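Local coordinates for protein DNA gyrase, B subunit, truncated (PDB 3CWV) that probably takes part, as a type II topoisomerase subunit of the GyrB family, in the ATP-dependent breakage, passage and rejoining of double-stranded DNA, at residues A[75-78]-A[79-83]; A[212-215]-A[216-220]; A[338-341]-A[342-346]; A[348-351]-A[352-356]. One frame throughout, in Å; residues are numbered along the deposited sequence.

Contact 1 of 4, residues A[75-78]-A[79-83]; sequences AENL and VRVAT
A75 O accepts the backbone N-H of V79 at 2.9 Å, closing the first turn of helix 75-82, and V79 CG2 lies 3.5 Å from that same oxygen. The A75 and V79 side chains meet W123 and V125 of strand 121-128. One residue on, E76 O takes R80 N at 3.0 Å. The two side chains then run alongside each other, pointing the same way, with E76 OE2 3.6 Å from R80 CD. R80 bends at chi3 (72°), and its NE stays 4.6 Å from E76 OE2; the carboxylate approaches off the plane of the guanidinium, which leaves charge rather than a directed bond to link them. N77 O receives V81 N in a nearly straight bond (173°), while V81 CG2 packs 3.6 Å from that oxygen. L78 gives its carbonyl to A82 N and turns its side chain to V114 and I116 of strand 109-118; A82 CB comes 3.2 Å from L78 O and reaches L106 of helix 102-107. The helix thus has an apolar face against the sheet and a charged outer edge, where E76 and R80 probably attract each other weakly.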
ATOM      1  N   ALA A  75       0.270 -17.602  16.672  1.00 26.74           N
ATOM      2  CA  ALA A  75      -0.066 -18.768  15.876  1.00 27.90           C
ATOM      3  C   ALA A  75      -1.572 -19.023  15.831  1.00 27.48           C
ATOM      4  O   ALA A  75      -2.092 -19.462  14.802  1.00 28.31           O
ATOM      5  CB  ALA A  75       0.678 -20.016  16.392  1.00 26.21           C
ATOM      6  N   GLU A  76      -2.280 -18.782  16.940  1.00 28.73           N
ATOM      7  CA  GLU A  76      -3.730 -18.995  16.947  1.00 28.56           C
ATOM      8  C   GLU A  76      -4.442 -18.069  15.962  1.00 29.59           C
ATOM      9  O   GLU A  76      -5.382 -18.478  15.278  1.00 30.68           O
ATOM     10  CB  GLU A  76      -4.323 -18.741  18.330  1.00 29.85           C
ATOM     11  CG  GLU A  76      -5.667 -19.420  18.432  1.00 36.56           C
ATOM     12  CD  GLU A  76      -6.632 -18.724  19.356  1.00 52.27           C
ATOM     13  OE1 GLU A  76      -6.169 -18.112  20.357  1.00 50.82           O
ATOM     14  OE2 GLU A  76      -7.857 -18.822  19.083  1.00 59.39           O
ATOM     15  N   ASN A  77      -3.992 -16.817  15.943  1.00 28.05           N
ATOM     16  CA  ASN A  77      -4.381 -15.789  14.947  1.00 29.47           C
ATOM     17  C   ASN A  77      -4.242 -16.340  13.518  1.00 28.14           C
ATOM     18  O   ASN A  77      -5.227 -16.357  12.783  1.00 28.88           O
ATOM     19  CB  ASN A  77      -3.546 -14.516  15.238  1.00 29.57           C
ATOM     20  CG  ASN A  77      -3.478 -13.476  14.084  1.00 37.56           C
ATOM     21  OD1 ASN A  77      -4.156 -13.556  13.050  1.00 37.62           O
ATOM     22  ND2 ASN A  77      -2.627 -12.462  14.306  1.00 34.03           N
ATOM     23  N   LEU A  78      -3.063 -16.861  13.172  1.00 27.84           N
ATOM     24  CA  LEU A  78      -2.809 -17.381  11.815  1.00 27.91           C
ATOM     25  C   LEU A  78      -3.669 -18.583  11.474  1.00 27.86           C
ATOM     26  O   LEU A  78      -4.211 -18.650  10.370  1.00 27.25           O
ATOM     27  CB  LEU A  78      -1.320 -17.708  11.589  1.00 24.89           C
ATOM     28  CG  LEU A  78      -0.492 -16.620  10.886  1.00 26.44           C
ATOM     29  CD1 LEU A  78      -0.979 -16.457   9.394  1.00 27.80           C
ATOM     30  CD2 LEU A  78      -0.608 -15.288  11.612  1.00 26.91           C
ATOM     31  N   VAL A  79      -3.810 -19.533  12.407  1.00 24.58           N
ATOM     32  CA  VAL A  79      -4.654 -20.708  12.133  1.00 25.46           C
ATOM     33  C   VAL A  79      -6.101 -20.281  11.844  1.00 26.82           C
ATOM     34  O   VAL A  79      -6.715 -20.773  10.884  1.00 24.72           O
ATOM     35  CB  VAL A  79      -4.604 -21.763  13.238  1.00 28.42           C
ATOM     36  CG1 VAL A  79      -5.651 -22.878  12.976  1.00 28.91           C
ATOM     37  CG2 VAL A  79      -3.179 -22.384  13.311  1.00 26.32           C
ATOM     38  N   ARG A  80      -6.636 -19.354  12.647  1.00 25.45           N
ATOM     39  CA  ARG A  80      -8.002 -18.870  12.435  1.00 25.46           C
ATOM     40  C   ARG A  80      -8.179 -18.169  11.078  1.00 26.48           C
ATOM     41  O   ARG A  80      -9.109 -18.487  10.330  1.00 24.84           O
ATOM     42  CB  ARG A  80      -8.442 -17.935  13.581  1.00 27.30           C
ATOM     43  CG  ARG A  80      -8.616 -18.639  14.938  1.00 29.33           C
ATOM     44  CD  ARG A  80      -9.193 -17.652  15.987  1.00 33.77           C
ATOM     45  NE  ARG A  80     -10.611 -17.351  15.722  1.00 46.27           N
ATOM     46  CZ  ARG A  80     -11.236 -16.223  16.064  1.00 48.02           C
ATOM     47  NH1 ARG A  80     -10.588 -15.240  16.696  1.00 42.26           N
ATOM     48  NH2 ARG A  80     -12.519 -16.075  15.758  1.00 51.83           N
ATOM     49  N   VAL A  81      -7.305 -17.207  10.776  1.00 24.56           N
ATOM     50  CA  VAL A  81      -7.416 -16.472   9.520  1.00 25.80           C
ATOM     51  C   VAL A  81      -7.200 -17.385   8.318  1.00 27.20           C
ATOM     52  O   VAL A  81      -7.822 -17.181   7.283  1.00 25.19           O
ATOM     53  CB  VAL A  81      -6.499 -15.233   9.473  1.00 26.20           C
ATOM     54  CG1 VAL A  81      -6.488 -14.628   8.093  1.00 35.26           C
ATOM     55  CG2 VAL A  81      -6.963 -14.180  10.519  1.00 27.45           C
ATOM     56  N   ALA A  82      -6.371 -18.418   8.471  1.00 26.62           N
ATOM     57  CA  ALA A  82      -6.133 -19.362   7.385  1.00 29.77           C
ATOM     58  C   ALA A  82      -7.394 -20.102   6.912  1.00 30.35           C
ATOM     59  O   ALA A  82      -7.448 -20.528   5.771  1.00 30.78           O
ATOM     60  CB  ALA A  82      -5.032 -20.370   7.770  1.00 28.94           C
ATOM     61  N   THR A  83      -8.388 -20.296   7.781  1.00 31.78           N
ATOM     62  CA  THR A  83      -9.660 -20.878   7.295  1.00 33.53           C
ATOM     63  C   THR A  83     -10.799 -19.875   7.066  1.00 32.27           C
ATOM     64  O   THR A  83     -11.956 -20.262   6.881  1.00 34.40           O
ATOM     65  CB  THR A  83     -10.160 -22.006   8.151  1.00 35.56           C
ATOM     66  OG1 THR A  83     -10.313 -21.549   9.495  1.00 37.01           O
ATOM     67  CG2 THR A  83      -9.178 -23.163   8.114  1.00 40.24           C
TER

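Contact 2 of 4, residues A[212-215]-A[216-220]; sequences WAHV and LTEAR
L216 CD1 sits over one face of the W212 indole, 3.8 Å from the centroid of the five-membered ring and only 10° off its normal, a CH-pi contact one helical turn along. With W212 CG anti to the backbone N (chi1 -173°) the ring lies beside its own carbonyl, and L216 CG comes within 3.3 Å of W212 O while L216 N bonds to that oxygen. This is the close-packed part: W212 also touches E180 and A183 of helix 171-184, and both side chains meet I303 of strand 300-307. Replacing W212 by a serine is likely to leave L216 CD1 without the ring face under it and to open a gap toward helix 171-184. Helix 208-217 packs on strands 237-245 and 300-307 of the five-stranded sheet, in the S5-like second domain of the GyrB fragment. Near T217 the chain enters a type I beta turn, T217 to R220. T217 OG1 lies 2.9 Å from A213 O and 3.2 Å from H214 O, with its single proton not assigned between them, and it also bonds Q222 NE2. The solvent side is looser. E218 CB stands over one face of the H214 imidazole, 4.3 Å from H214 NE2, without a bond between the side-chain ends. E218 N reaches V215 O at 3.2 Å from above the carbonyl plane, and E218 CG lies 3.3 Å from the same oxygen.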
ATOM      1  N   TRP A 212       9.605   9.973  -2.110  1.00 36.34           N
ATOM      2  CA  TRP A 212       9.229   9.268  -3.331  1.00 36.13           C
ATOM      3  C   TRP A 212       9.042  10.221  -4.504  1.00 36.23           C
ATOM      4  O   TRP A 212       9.395   9.888  -5.640  1.00 35.72           O
ATOM      5  CB  TRP A 212       7.920   8.486  -3.104  1.00 37.88           C
ATOM      6  CG  TRP A 212       7.487   7.556  -4.228  1.00 39.19           C
ATOM      7  CD1 TRP A 212       8.284   7.011  -5.196  1.00 42.24           C
ATOM      8  CD2 TRP A 212       6.165   7.017  -4.449  1.00 39.87           C
ATOM      9  NE1 TRP A 212       7.536   6.205  -6.029  1.00 45.26           N
ATOM     10  CE2 TRP A 212       6.238   6.185  -5.590  1.00 44.11           C
ATOM     11  CE3 TRP A 212       4.932   7.164  -3.799  1.00 38.01           C
ATOM     12  CZ2 TRP A 212       5.126   5.510  -6.102  1.00 39.91           C
ATOM     13  CZ3 TRP A 212       3.827   6.487  -4.300  1.00 39.31           C
ATOM     14  CH2 TRP A 212       3.932   5.668  -5.447  1.00 41.41           C
ATOM     15  N   ALA A 213       8.456  11.388  -4.242  1.00 35.86           N
ATOM     16  CA  ALA A 213       8.250  12.388  -5.288  1.00 37.25           C
ATOM     17  C   ALA A 213       9.598  12.872  -5.847  1.00 38.96           C
ATOM     18  O   ALA A 213       9.753  13.048  -7.067  1.00 39.07           O
ATOM     19  CB  ALA A 213       7.420  13.561  -4.763  1.00 36.30           C
ATOM     20  N   HIS A 214      10.563  13.069  -4.953  1.00 41.76           N
ATOM     21  CA  HIS A 214      11.920  13.436  -5.359  1.00 44.61           C
ATOM     22  C   HIS A 214      12.471  12.383  -6.309  1.00 45.80           C
ATOM     23  O   HIS A 214      12.992  12.712  -7.382  1.00 46.46           O
ATOM     24  CB  HIS A 214      12.872  13.546  -4.164  1.00 46.30           C
ATOM     25  CG  HIS A 214      14.317  13.459  -4.565  1.00 53.79           C
ATOM     26  ND1 HIS A 214      15.014  14.535  -5.078  1.00 54.17           N
ATOM     27  CD2 HIS A 214      15.176  12.409  -4.593  1.00 55.60           C
ATOM     28  CE1 HIS A 214      16.244  14.157  -5.379  1.00 55.24           C
ATOM     29  NE2 HIS A 214      16.367  12.870  -5.100  1.00 53.79           N
ATOM     30  N   VAL A 215      12.368  11.120  -5.897  1.00 43.86           N
ATOM     31  CA  VAL A 215      12.789   9.996  -6.723  1.00 43.33           C
ATOM     32  C   VAL A 215      12.169  10.058  -8.107  1.00 43.73           C
ATOM     33  O   VAL A 215      12.888   9.966  -9.112  1.00 44.90           O
ATOM     34  CB  VAL A 215      12.454   8.632  -6.060  1.00 44.11           C
ATOM     35  CG1 VAL A 215      12.636   7.482  -7.044  1.00 45.10           C
ATOM     36  CG2 VAL A 215      13.321   8.411  -4.840  1.00 44.31           C
ATOM     37  N   LEU A 216      10.839  10.215  -8.160  1.00 40.19           N
ATOM     38  CA  LEU A 216      10.096  10.204  -9.421  1.00 40.34           C
ATOM     39  C   LEU A 216      10.463  11.351 -10.345  1.00 39.83           C
ATOM     40  O   LEU A 216      10.207  11.283 -11.543  1.00 41.21           O
ATOM     41  CB  LEU A 216       8.586  10.244  -9.163  1.00 39.53           C
ATOM     42  CG  LEU A 216       7.951   9.007  -8.516  1.00 41.71           C
ATOM     43  CD1 LEU A 216       6.676   9.414  -7.796  1.00 43.30           C
ATOM     44  CD2 LEU A 216       7.690   7.947  -9.588  1.00 43.85           C
ATOM     45  N   THR A 217      11.034  12.411  -9.783  1.00 39.84           N
ATOM     46  CA  THR A 217      11.419  13.584 -10.568  1.00 40.21           C
ATOM     47  C   THR A 217      12.937  13.792 -10.704  1.00 44.17           C
ATOM     48  O   THR A 217      13.377  14.769 -11.326  1.00 43.15           O
ATOM     49  CB  THR A 217      10.797  14.880  -9.982  1.00 40.59           C
ATOM     50  OG1 THR A 217      11.154  15.021  -8.602  1.00 36.93           O
ATOM     51  CG2 THR A 217       9.289  14.875 -10.113  1.00 35.91           C
ATOM     52  N   GLU A 218      13.737  12.898 -10.121  1.00 45.92           N
ATOM     53  CA  GLU A 218      15.192  13.133 -10.005  1.00 50.36           C
ATOM     54  C   GLU A 218      15.922  13.413 -11.342  1.00 51.30           C
ATOM     55  O   GLU A 218      16.990  14.028 -11.349  1.00 53.25           O
ATOM     56  CB  GLU A 218      15.890  11.988  -9.246  1.00 49.31           C
ATOM     57  CG  GLU A 218      15.951  10.687 -10.019  1.00 48.81           C
ATOM     58  CD  GLU A 218      16.819   9.619  -9.360  1.00 54.16           C
ATOM     59  OE1 GLU A 218      17.244   9.784  -8.188  1.00 57.78           O
ATOM     60  OE2 GLU A 218      17.063   8.594 -10.030  1.00 60.36           O
ATOM     61  N   ALA A 219      15.341  12.973 -12.457  1.00 52.98           N
ATOM     62  CA  ALA A 219      15.943  13.157 -13.784  1.00 54.07           C
ATOM     63  C   ALA A 219      15.215  14.234 -14.593  1.00 55.05           C
ATOM     64  O   ALA A 219      15.316  14.279 -15.827  1.00 56.07           O
ATOM     65  CB  ALA A 219      15.941  11.840 -14.550  1.00 54.02           C
ATOM     66  N   ARG A 220      14.474  15.084 -13.891  1.00 54.03           N
ATOM     67  CA  ARG A 220      13.746  16.190 -14.488  1.00 52.76           C
ATOM     68  C   ARG A 220      14.285  17.497 -13.889  1.00 51.85           C
ATOM     69  O   ARG A 220      14.909  17.485 -12.828  1.00 50.80           O
ATOM     70  CB  ARG A 220      12.253  16.044 -14.186  1.00 53.99           C
ATOM     71  CG  ARG A 220      11.523  14.986 -15.000  1.00 55.93           C
ATOM     72  CD  ARG A 220      10.360  14.407 -14.200  1.00 62.17           C
ATOM     73  NE  ARG A 220       9.127  14.286 -14.979  1.00 68.95           N
ATOM     74  CZ  ARG A 220       8.778  13.219 -15.699  1.00 73.42           C
ATOM     75  NH1 ARG A 220       7.632  13.221 -16.371  1.00 75.60           N
ATOM     76  NH2 ARG A 220       9.564  12.150 -15.758  1.00 73.17           N
TER

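Contact 3 of 4, residues A[338-341]-A[342-346]; sequences PLFI and ELLRE
L344 folds its CB and CG over the F340 carbonyl, each 3.1 Å from F340 O, and sends CD1 to within 4.4 Å of F340 CB. CG stands anti to the carbonyl carbon (chi1 -74°), which lays the leucine back along the turn it closes. The same F340 O takes the backbone N-H of L344 at 2.8 Å, so one oxygen carries both the polar bond and the apolar cover. The F340 ring meets F230 of strand 228-234 edge-to-face and packs on L276 and A279 of helix 267-284, while L344 reaches L283 of that helix. With an alanine at L344, CG and both methyls go, which is likely to leave CB alone over F340 O and to open a gap toward L283 and F340 CB. These residues form the last turns of helix 328-345, which lies against helix 267-284 on one flank and strand 228-234 on another. L343, one step round the helix, brings CB to 3.0 Å from L339 O, whose bond with L343 N closes its own turn, and faces V228 and F230. On the exposed flank the chemistry turns ionic: E342, bent at chi2 (77°), brings OE2 to R345 NE in a 3.4 Å salt bridge. The arginine runs extended from CG to NE and crosses I341 obliquely, with R345 NH2 4.2 Å from I341 CG2. Behind that crossing R345 N makes a weak bond to I341 O at 3.5 Å and also bonds to E342 O, one residue nearer.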
ATOM      1  N   PRO A 338      -4.819  27.611   4.062  1.00 39.65           N
ATOM      2  CA  PRO A 338      -3.993  28.629   4.739  1.00 40.99           C
ATOM      3  C   PRO A 338      -2.498  28.273   4.828  1.00 41.55           C
ATOM      4  O   PRO A 338      -1.652  29.174   4.819  1.00 40.59           O
ATOM      5  CB  PRO A 338      -4.596  28.722   6.144  1.00 41.64           C
ATOM      6  CG  PRO A 338      -5.457  27.530   6.317  1.00 41.06           C
ATOM      7  CD  PRO A 338      -5.797  26.987   4.969  1.00 40.55           C
ATOM      8  N   LEU A 339      -2.190  26.979   4.918  1.00 37.19           N
ATOM      9  CA  LEU A 339      -0.806  26.512   4.881  1.00 37.48           C
ATOM     10  C   LEU A 339      -0.154  26.756   3.535  1.00 36.62           C
ATOM     11  O   LEU A 339       1.010  27.127   3.486  1.00 38.79           O
ATOM     12  CB  LEU A 339      -0.712  25.028   5.249  1.00 37.75           C
ATOM     13  CG  LEU A 339      -1.116  24.599   6.664  1.00 38.87           C
ATOM     14  CD1 LEU A 339      -0.974  23.082   6.833  1.00 37.52           C
ATOM     15  CD2 LEU A 339      -0.317  25.321   7.749  1.00 41.71           C
ATOM     16  N   PHE A 340      -0.901  26.550   2.450  1.00 35.15           N
ATOM     17  CA  PHE A 340      -0.413  26.803   1.109  1.00 35.50           C
ATOM     18  C   PHE A 340      -0.159  28.314   0.924  1.00 38.81           C
ATOM     19  O   PHE A 340       0.865  28.697   0.352  1.00 38.27           O
ATOM     20  CB  PHE A 340      -1.434  26.371   0.058  1.00 35.51           C
ATOM     21  CG  PHE A 340      -1.261  24.950  -0.489  1.00 35.19           C
ATOM     22  CD1 PHE A 340      -0.070  24.533  -1.069  1.00 30.90           C
ATOM     23  CD2 PHE A 340      -2.351  24.065  -0.487  1.00 32.40           C
ATOM     24  CE1 PHE A 340       0.053  23.249  -1.622  1.00 35.52           C
ATOM     25  CE2 PHE A 340      -2.245  22.797  -1.014  1.00 33.11           C
ATOM     26  CZ  PHE A 340      -1.040  22.372  -1.587  1.00 33.46           C
ATOM     27  N   ILE A 341      -1.110  29.152   1.359  1.00 39.49           N
ATOM     28  CA  ILE A 341      -0.970  30.627   1.310  1.00 39.94           C
ATOM     29  C   ILE A 341       0.350  31.098   1.957  1.00 40.94           C
ATOM     30  O   ILE A 341       1.166  31.747   1.306  1.00 43.22           O
ATOM     31  CB  ILE A 341      -2.198  31.352   1.951  1.00 39.63           C
ATOM     32  CG1 ILE A 341      -3.433  31.194   1.052  1.00 39.22           C
ATOM     33  CG2 ILE A 341      -1.912  32.859   2.166  1.00 38.08           C
ATOM     34  CD1 ILE A 341      -4.734  31.682   1.665  1.00 39.65           C
ATOM     35  N   GLU A 342       0.563  30.755   3.221  1.00 40.37           N
ATOM     36  CA  GLU A 342       1.780  31.144   3.916  1.00 42.94           C
ATOM     37  C   GLU A 342       3.031  30.549   3.269  1.00 43.80           C
ATOM     38  O   GLU A 342       4.005  31.255   2.994  1.00 42.15           O
ATOM     39  CB  GLU A 342       1.699  30.729   5.374  1.00 41.11           C
ATOM     40  CG  GLU A 342       2.983  30.960   6.165  1.00 54.16           C
ATOM     41  CD  GLU A 342       3.234  32.431   6.561  1.00 62.82           C
ATOM     42  OE1 GLU A 342       4.064  32.660   7.474  1.00 65.82           O
ATOM     43  OE2 GLU A 342       2.615  33.353   5.973  1.00 65.99           O
ATOM     44  N   LEU A 343       2.985  29.246   3.011  1.00 42.06           N
ATOM     45  CA  LEU A 343       4.097  28.526   2.415  1.00 42.35           C
ATOM     46  C   LEU A 343       4.542  29.125   1.099  1.00 41.28           C
ATOM     47  O   LEU A 343       5.748  29.203   0.819  1.00 41.06           O
ATOM     48  CB  LEU A 343       3.669  27.074   2.174  1.00 43.11           C
ATOM     49  CG  LEU A 343       4.452  26.108   1.313  1.00 45.94           C
ATOM     50  CD1 LEU A 343       4.077  24.730   1.812  1.00 53.75           C
ATOM     51  CD2 LEU A 343       4.131  26.242  -0.155  1.00 40.83           C
ATOM     52  N   LEU A 344       3.573  29.509   0.272  1.00 40.82           N
ATOM     53  CA  LEU A 344       3.869  29.903  -1.093  1.00 42.28           C
ATOM     54  C   LEU A 344       4.425  31.332  -1.176  1.00 43.49           C
ATOM     55  O   LEU A 344       4.964  31.719  -2.206  1.00 44.37           O
ATOM     56  CB  LEU A 344       2.641  29.746  -2.003  1.00 43.39           C
ATOM     57  CG  LEU A 344       2.177  28.340  -2.457  1.00 44.50           C
ATOM     58  CD1 LEU A 344       0.799  28.371  -3.115  1.00 43.91           C
ATOM     59  CD2 LEU A 344       3.181  27.688  -3.399  1.00 48.33           C
ATOM     60  N   ARG A 345       4.307  32.091  -0.091  1.00 44.09           N
ATOM     61  CA  ARG A 345       4.749  33.488  -0.086  1.00 48.72           C
ATOM     62  C   ARG A 345       6.188  33.572  -0.567  1.00 48.82           C
ATOM     63  O   ARG A 345       6.479  34.205  -1.593  1.00 48.83           O
ATOM     64  CB  ARG A 345       4.618  34.114   1.309  1.00 46.77           C
ATOM     65  CG  ARG A 345       3.193  34.530   1.660  1.00 49.91           C
ATOM     66  CD  ARG A 345       3.082  35.083   3.078  1.00 49.95           C
ATOM     67  NE  ARG A 345       1.696  35.394   3.441  1.00 54.54           N
ATOM     68  CZ  ARG A 345       0.966  36.360   2.878  1.00 58.92           C
ATOM     69  NH1 ARG A 345       1.479  37.122   1.907  1.00 55.70           N
ATOM     70  NH2 ARG A 345      -0.284  36.566   3.279  1.00 57.06           N
ATOM     71  N   GLU A 346       7.067  32.888   0.165  1.00 49.43           N
ATOM     72  CA  GLU A 346       8.512  32.919  -0.105  1.00 49.80           C
ATOM     73  C   GLU A 346       9.042  31.642  -0.768  1.00 49.03           C
ATOM     74  O   GLU A 346      10.240  31.347  -0.680  1.00 48.90           O
ATOM     75  CB  GLU A 346       9.278  33.191   1.193  1.00 50.22           C
ATOM     76  CG  GLU A 346       9.056  34.590   1.750  1.00 54.49           C
ATOM     77  CD  GLU A 346       9.525  35.687   0.804  1.00 60.49           C
ATOM     78  OE1 GLU A 346      10.737  35.724   0.470  1.00 61.97           O
ATOM     79  OE2 GLU A 346       8.680  36.524   0.407  1.00 59.95           O
TER

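Contact 4 of 4, residues A[348-351]-A[352-356]; sequences PVTP and ALLAR
V349 and L353 slant across each other at the beginning of the short helix 350-354, near the C-terminal end of the modelled chain, V349 CG1 coming 3.8 Å from L353 CD1. In V349 that methyl is wedged between the backbone N and the carbonyl carbon (chi1 85°), and CG2 lies 4.1 Å from L353 CG, so both methyls of the valine touch the leucine. The pair turns to W245 of strand 237-245. T350 and L354 form a second slanting pair: T350 CG2, anti to its own N, meets L354 CD1 at 3.6 Å, and the two side chains turn instead toward helix 267-284, T350 on L283 and L354 on S284. The hydroxyl of T350 stands on the other branch, within hydrogen-bonding distance of two carbonyl oxygens upstream, L344 O and H347 O, which must share its one proton. Each apolar pair is backed by a backbone bond: L353 N points at V349 O in the carbonyl plane, and L354 N meets T350 O nearly head-on at 174° from the C=O. P351, with no N-H of its own to give, still offers its carbonyl to A355 N. There A355 leaves helical geometry and the helix stops. L353 CD2 sits 3.6 Å above the plane of the R356 guanidinium, offset toward its rim, while R356 NH1 bonds to Q298 O.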
ATOM      1  N   PRO A 348      10.089  29.330  -3.969  1.00 41.60           N
ATOM      2  CA  PRO A 348      10.665  29.561  -5.290  1.00 41.26           C
ATOM      3  C   PRO A 348       9.688  29.455  -6.460  1.00 41.09           C
ATOM      4  O   PRO A 348       9.841  30.176  -7.444  1.00 40.70           O
ATOM      5  CB  PRO A 348      11.741  28.471  -5.395  1.00 39.55           C
ATOM      6  CG  PRO A 348      12.158  28.242  -4.013  1.00 39.17           C
ATOM      7  CD  PRO A 348      10.894  28.363  -3.195  1.00 42.65           C
ATOM      8  N   VAL A 349       8.684  28.587  -6.355  1.00 41.46           N
ATOM      9  CA  VAL A 349       7.819  28.280  -7.502  1.00 39.76           C
ATOM     10  C   VAL A 349       6.669  29.273  -7.763  1.00 39.54           C
ATOM     11  O   VAL A 349       6.161  29.361  -8.883  1.00 39.78           O
ATOM     12  CB  VAL A 349       7.237  26.837  -7.371  1.00 41.91           C
ATOM     13  CG1 VAL A 349       5.966  26.839  -6.505  1.00 39.05           C
ATOM     14  CG2 VAL A 349       6.966  26.234  -8.751  1.00 41.58           C
ATOM     15  N   THR A 350       6.271  30.009  -6.735  1.00 40.64           N
ATOM     16  CA  THR A 350       5.020  30.784  -6.752  1.00 44.42           C
ATOM     17  C   THR A 350       4.902  31.838  -7.867  1.00 45.69           C
ATOM     18  O   THR A 350       3.900  31.845  -8.591  1.00 45.30           O
ATOM     19  CB  THR A 350       4.763  31.423  -5.390  1.00 45.19           C
ATOM     20  OG1 THR A 350       5.093  30.484  -4.361  1.00 44.87           O
ATOM     21  CG2 THR A 350       3.298  31.874  -5.255  1.00 47.97           C
ATOM     22  N   PRO A 351       5.924  32.726  -8.031  1.00 46.63           N
ATOM     23  CA  PRO A 351       5.826  33.684  -9.143  1.00 45.49           C
ATOM     24  C   PRO A 351       5.524  33.017 -10.475  1.00 45.15           C
ATOM     25  O   PRO A 351       4.675  33.501 -11.217  1.00 44.94           O
ATOM     26  CB  PRO A 351       7.206  34.352  -9.154  1.00 45.44           C
ATOM     27  CG  PRO A 351       7.611  34.308  -7.707  1.00 47.44           C
ATOM     28  CD  PRO A 351       7.149  32.948  -7.236  1.00 46.12           C
ATOM     29  N   ALA A 352       6.195  31.905 -10.764  1.00 45.96           N
ATOM     30  CA  ALA A 352       5.937  31.147 -11.988  1.00 47.50           C
ATOM     31  C   ALA A 352       4.502  30.628 -12.075  1.00 47.59           C
ATOM     32  O   ALA A 352       3.876  30.683 -13.136  1.00 49.17           O
ATOM     33  CB  ALA A 352       6.924  29.996 -12.124  1.00 46.76           C
ATOM     34  N   LEU A 353       3.982  30.116 -10.965  1.00 48.04           N
ATOM     35  CA  LEU A 353       2.588  29.627 -10.929  1.00 47.94           C
ATOM     36  C   LEU A 353       1.607  30.791 -11.022  1.00 48.87           C
ATOM     37  O   LEU A 353       0.571  30.693 -11.664  1.00 49.05           O
ATOM     38  CB  LEU A 353       2.310  28.857  -9.633  1.00 45.82           C
ATOM     39  CG  LEU A 353       3.110  27.582  -9.359  1.00 42.49           C
ATOM     40  CD1 LEU A 353       2.574  26.918  -8.104  1.00 38.82           C
ATOM     41  CD2 LEU A 353       3.036  26.652 -10.562  1.00 41.31           C
ATOM     42  N   LEU A 354       1.950  31.886 -10.357  1.00 51.06           N
ATOM     43  CA  LEU A 354       1.112  33.082 -10.321  1.00 52.65           C
ATOM     44  C   LEU A 354       1.020  33.654 -11.728  1.00 54.00           C
ATOM     45  O   LEU A 354      -0.012  34.174 -12.136  1.00 55.30           O
ATOM     46  CB  LEU A 354       1.735  34.083  -9.361  1.00 52.59           C
ATOM     47  CG  LEU A 354       0.895  34.672  -8.240  1.00 52.69           C
ATOM     48  CD1 LEU A 354       1.644  34.644  -6.903  1.00 46.77           C
ATOM     49  CD2 LEU A 354       0.528  36.090  -8.626  1.00 57.45           C
ATOM     50  N   ALA A 355       2.104  33.511 -12.483  1.00 56.25           N
ATOM     51  CA  ALA A 355       2.169  33.984 -13.863  1.00 57.76           C
ATOM     52  C   ALA A 355       1.492  33.036 -14.853  1.00 58.04           C
ATOM     53  O   ALA A 355       1.624  33.206 -16.069  1.00 57.90           O
ATOM     54  CB  ALA A 355       3.627  34.220 -14.267  1.00 57.61           C
ATOM     55  N   ARG A 356       0.774  32.039 -14.332  1.00 59.17           N
ATOM     56  CA  ARG A 356       0.108  31.030 -15.174  1.00 59.19           C
ATOM     57  C   ARG A 356      -1.372  31.332 -15.413  1.00 59.45           C
ATOM     58  O   ARG A 356      -2.020  30.657 -16.228  1.00 59.10           O
ATOM     59  CB  ARG A 356       0.253  29.626 -14.567  1.00 58.80           C
ATOM     60  CG  ARG A 356       1.566  28.947 -14.879  1.00 60.26           C
ATOM     61  CD  ARG A 356       1.695  27.575 -14.206  1.00 57.84           C
ATOM     62  NE  ARG A 356       3.016  27.013 -14.476  1.00 55.82           N
ATOM     63  CZ  ARG A 356       3.378  25.747 -14.284  1.00 56.95           C
ATOM     64  NH1 ARG A 356       2.516  24.856 -13.810  1.00 55.73           N
ATOM     65  NH2 ARG A 356       4.616  25.373 -14.575  1.00 54.18           N
TER

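How the contacts relate
From the N terminus, contact 1 comes first, within helix 75-82 beside the eight-stranded sheet. Contact 2 follows in helix 208-217, between helix 171-184 and the five-stranded sheet, on the opposite side of the chain's centre; their centres are 41 Å apart. Contacts 3 and 4 come last, in consecutive helices 328-345 and 350-354. All four are in series, each local, closing a helical turn or the turn at its end, and none nests in or crosses another. Only contacts 3 and 4 touch: across the intervening bend the two helices meet at L344, V349 and T350. Both border helix 267-284 and the five-stranded sheet.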